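Cas13d (uncultured Ruminococcus sp, PDB 6IV9) binds CRISPR RNA and, through two HEPN domains, probably matures that guide RNA and cleaves target RNA. Local coordinates at residues R585-I590 / N620-N625. The protein carries 2 engineered substitutions. Numbering follows the deposited sequence.
Sequences RDALTI and NFITNN. With nucleotides of chain B.
Asn-620 ND2 is gripped by two phosphates of the RNA, chain B. Asn-620 ND2 donates to OP2 of A50 of chain B at 2.7 Å and to OP1 of A49 of chain B at 3.0 Å. The second bond is almost straight, with an N-H...acceptor angle of 175°. One amide nitrogen thus spends both its hydrogens on consecutive phosphates of the crRNA. CG of Asn-620 lies anti to the carbonyl carbon, chi1 -65°, which carries the amide out from helix 617-627 to the RNA backbone. An aspartate here would probably lose both bonds and set a negative charge against the two phosphates.

Between 585-590 and 620-625 the contact is apolar and small, burying 101 Å², both sides summed. The CG2 methyl of Ile-622 meets CB of Ala-587 at 3.6 Å. CD1 of Leu-588 lies farther from Ile-622 CG2, at 4.3 Å. CG2 of Ile-622 is anti to the backbone N, and this branch does the touching. All three residues are buried.

Each helix also has a carbonyl with two donors. Phe-621 O takes the backbone N and the ND2 of Asn-625, the latter at 2.9 Å. That same ND2 lies over one face of the Phe-621 ring, offset toward its rim. Phe-621 itself packs on Ala-720, Lys-721 and Ile-724 of helix 713-760. Arg-585 O takes Thr-589 N and OG1 from opposite faces of its plane, with OG1 at 2.6 Å. On helix 581-591, Asp-586 forms a salt bridge with Arg-253.

The segment 620-625 presents Asn-620 to the RNA backbone and Ile-622 to 585-590. The Asn-620 amide holds the crRNA by phosphate oxygens, a mode that does not read the bases, while within these segments Ile-622 meets 585-590 through apolar packing, without a polar bond between them.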
loop_
_atom_site.group_PDB
_atom_site.type_symbol
_atom_site.label_atom_id
_atom_site.label_comp_id
_atom_site.label_asym_id
_atom_site.label_seq_id
_atom_site.Cartn_x
_atom_site.Cartn_y
_atom_site.Cartn_z
ATOM N N ARG A 585 2.058 -0.706 -29.097
ATOM C CA ARG A 585 0.826 -1.466 -29.389
ATOM C C ARG A 585 -0.127 -1.336 -28.196
ATOM O O ARG A 585 -1.293 -1.148 -28.425
ATOM C CB ARG A 585 1.129 -2.933 -29.685
ATOM C CG ARG A 585 -0.123 -3.784 -29.758
ATOM C CD ARG A 585 0.120 -5.231 -30.105
ATOM N NE ARG A 585 0.549 -5.416 -31.476
ATOM C CZ ARG A 585 -0.263 -5.509 -32.511
ATOM N NH1 ARG A 585 -1.567 -5.482 -32.343
ATOM N NH2 ARG A 585 0.233 -5.619 -33.720
ATOM N N ASP A 586 0.395 -1.415 -26.975
ATOM C CA ASP A 586 -0.465 -1.297 -25.776
ATOM C C ASP A 586 -1.137 0.079 -25.787
ATOM O O ASP A 586 -2.315 0.138 -25.569
ATOM C CB ASP A 586 0.345 -1.489 -24.492
ATOM C CG ASP A 586 0.740 -2.921 -24.193
ATOM O OD1 ASP A 586 0.127 -3.823 -24.756
ATOM O OD2 ASP A 586 1.658 -3.106 -23.416
ATOM N N ALA A 587 -0.379 1.132 -26.065
ATOM C CA ALA A 587 -0.938 2.500 -26.065
ATOM C C ALA A 587 -1.994 2.696 -27.158
ATOM O O ALA A 587 -3.059 3.172 -26.852
ATOM C CB ALA A 587 0.168 3.506 -26.185
ATOM N N LEU A 588 -1.709 2.305 -28.389
ATOM C CA LEU A 588 -2.712 2.471 -29.468
ATOM C C LEU A 588 -3.960 1.638 -29.165
ATOM O O LEU A 588 -5.019 2.125 -29.380
ATOM C CB LEU A 588 -2.083 2.056 -30.797
ATOM C CG LEU A 588 -1.377 3.174 -31.548
ATOM C CD1 LEU A 588 -0.340 3.849 -30.687
ATOM C CD2 LEU A 588 -0.762 2.661 -32.832
ATOM N N THR A 589 -3.794 0.416 -28.680
ATOM C CA THR A 589 -4.927 -0.483 -28.362
ATOM C C THR A 589 -5.806 0.097 -27.249
ATOM O O THR A 589 -6.999 0.021 -27.361
ATOM C CB THR A 589 -4.410 -1.872 -27.979
ATOM O OG1 THR A 589 -3.574 -2.353 -29.021
ATOM C CG2 THR A 589 -5.514 -2.862 -27.711
ATOM N N ILE A 590 -5.212 0.656 -26.204
ATOM C CA ILE A 590 -6.039 1.223 -25.106
ATOM C C ILE A 590 -6.865 2.403 -25.624
ATOM O O ILE A 590 -7.931 2.607 -25.117
ATOM C CB ILE A 590 -5.229 1.514 -23.823
ATOM C CG1 ILE A 590 -6.074 1.287 -22.574
ATOM C CG2 ILE A 590 -4.589 2.884 -23.822
ATOM C CD1 ILE A 590 -5.285 1.273 -21.306
ATOM N N ASN A 620 6.376 10.606 -30.041
ATOM C CA ASN A 620 6.709 11.350 -28.808
ATOM C C ASN A 620 5.430 11.689 -28.040
ATOM O O ASN A 620 5.434 11.587 -26.838
ATOM C CB ASN A 620 7.565 12.568 -29.131
ATOM C CG ASN A 620 8.914 12.181 -29.695
ATOM O OD1 ASN A 620 9.344 11.055 -29.560
ATOM N ND2 ASN A 620 9.583 13.119 -30.322
ATOM N N PHE A 621 4.385 12.088 -28.747
ATOM C CA PHE A 621 3.119 12.445 -28.071
ATOM C C PHE A 621 2.557 11.221 -27.344
ATOM O O PHE A 621 2.175 11.355 -26.221
ATOM C CB PHE A 621 2.110 12.990 -29.079
ATOM C CG PHE A 621 0.775 13.348 -28.486
ATOM C CD1 PHE A 621 0.580 14.566 -27.868
ATOM C CD2 PHE A 621 -0.281 12.464 -28.529
ATOM C CE1 PHE A 621 -0.639 14.896 -27.309
ATOM C CE2 PHE A 621 -1.499 12.797 -27.971
ATOM C CZ PHE A 621 -1.675 14.011 -27.370
ATOM N N ILE A 622 2.531 10.072 -28.003
ATOM C CA ILE A 622 2.019 8.815 -27.394
ATOM C C ILE A 622 2.912 8.411 -26.216
ATOM O O ILE A 622 2.400 7.977 -25.211
ATOM C CB ILE A 622 1.925 7.703 -28.453
ATOM C CG1 ILE A 622 0.916 8.056 -29.543
ATOM C CG2 ILE A 622 1.593 6.367 -27.828
ATOM C CD1 ILE A 622 -0.501 7.963 -29.082
ATOM N N THR A 623 4.219 8.533 -26.380
ATOM C CA THR A 623 5.131 8.166 -25.284
ATOM C C THR A 623 4.899 9.064 -24.068
ATOM O O THR A 623 4.739 8.540 -22.992
ATOM C CB THR A 623 6.585 8.343 -25.740
ATOM O OG1 THR A 623 6.839 7.445 -26.812
ATOM C CG2 THR A 623 7.570 8.122 -24.621
ATOM N N ASN A 624 4.875 10.375 -24.262
ATOM C CA ASN A 624 4.703 11.324 -23.138
ATOM C C ASN A 624 3.341 11.200 -22.462
ATOM O O ASN A 624 3.296 11.309 -21.267
ATOM C CB ASN A 624 4.804 12.773 -23.592
ATOM C CG ASN A 624 6.182 13.142 -24.072
ATOM O OD1 ASN A 624 7.067 12.309 -24.090
ATOM N ND2 ASN A 624 6.356 14.386 -24.458
ATOM N N ASN A 625 2.275 11.026 -23.235
ATOM C CA ASN A 625 0.911 11.059 -22.662
ATOM C C ASN A 625 0.333 9.689 -22.333
ATOM O O ASN A 625 -0.632 9.656 -21.606
ATOM C CB ASN A 625 -0.012 11.840 -23.581
ATOM C CG ASN A 625 0.435 13.274 -23.636
ATOM O OD1 ASN A 625 0.203 14.018 -22.705
ATOM N ND2 ASN A 625 1.153 13.626 -24.678
ATOM P P A B 49 9.177 16.426 -29.325
ATOM O OP1 A B 49 8.578 15.944 -30.549
ATOM O OP2 A B 49 8.895 15.846 -27.943
ATOM O "O5'" A B 49 10.781 16.397 -29.382
ATOM C "C5'" A B 49 11.482 17.014 -30.491
ATOM C "C4'" A B 49 12.966 16.885 -30.295
ATOM O "O4'" A B 49 13.349 17.621 -29.118
ATOM C "C3'" A B 49 13.501 15.463 -30.079
ATOM O "O3'" A B 49 13.709 14.854 -31.341
ATOM C "C2'" A B 49 14.764 15.711 -29.274
ATOM O "O2'" A B 49 15.832 16.156 -30.076
ATOM C "C1'" A B 49 14.361 16.923 -28.436
ATOM N N9 A B 49 13.867 16.564 -27.122
ATOM C C8 A B 49 12.580 16.377 -26.678
ATOM N N7 A B 49 12.503 16.057 -25.410
ATOM C C5 A B 49 13.829 15.986 -25.005
ATOM C C6 A B 49 14.426 15.675 -23.774
ATOM N N6 A B 49 13.734 15.362 -22.676
ATOM N N1 A B 49 15.778 15.698 -23.704
ATOM C C2 A B 49 16.470 16.015 -24.806
ATOM N N3 A B 49 16.022 16.322 -26.020
ATOM C C4 A B 49 14.677 16.302 -26.048
ATOM P P A B 50 13.462 13.301 -31.567
ATOM O OP1 A B 50 13.467 13.030 -33.004
ATOM O OP2 A B 50 12.246 12.885 -30.810
ATOM O "O5'" A B 50 14.650 12.667 -30.740
ATOM C "C5'" A B 50 15.984 12.703 -31.244
ATOM C "C4'" A B 50 16.903 12.032 -30.262
ATOM O "O4'" A B 50 16.965 12.838 -29.057
ATOM C "C3'" A B 50 16.480 10.661 -29.733
ATOM O "O3'" A B 50 16.568 9.527 -30.617
ATOM C "C2'" A B 50 17.356 10.557 -28.484
ATOM O "O2'" A B 50 18.617 9.995 -28.790
ATOM C "C1'" A B 50 17.365 12.014 -27.979
ATOM N N9 A B 50 16.435 12.221 -26.867
ATOM C C8 A B 50 15.082 12.461 -26.917
ATOM N N7 A B 50 14.512 12.520 -25.737
ATOM C C5 A B 50 15.558 12.291 -24.850
ATOM C C6 A B 50 15.612 12.227 -23.449
ATOM N N6 A B 50 14.550 12.401 -22.663
ATOM N N1 A B 50 16.811 11.978 -22.877
ATOM C C2 A B 50 17.877 11.801 -23.667
ATOM N N3 A B 50 17.951 11.834 -24.996
ATOM C C4 A B 50 16.744 12.092 -25.534
#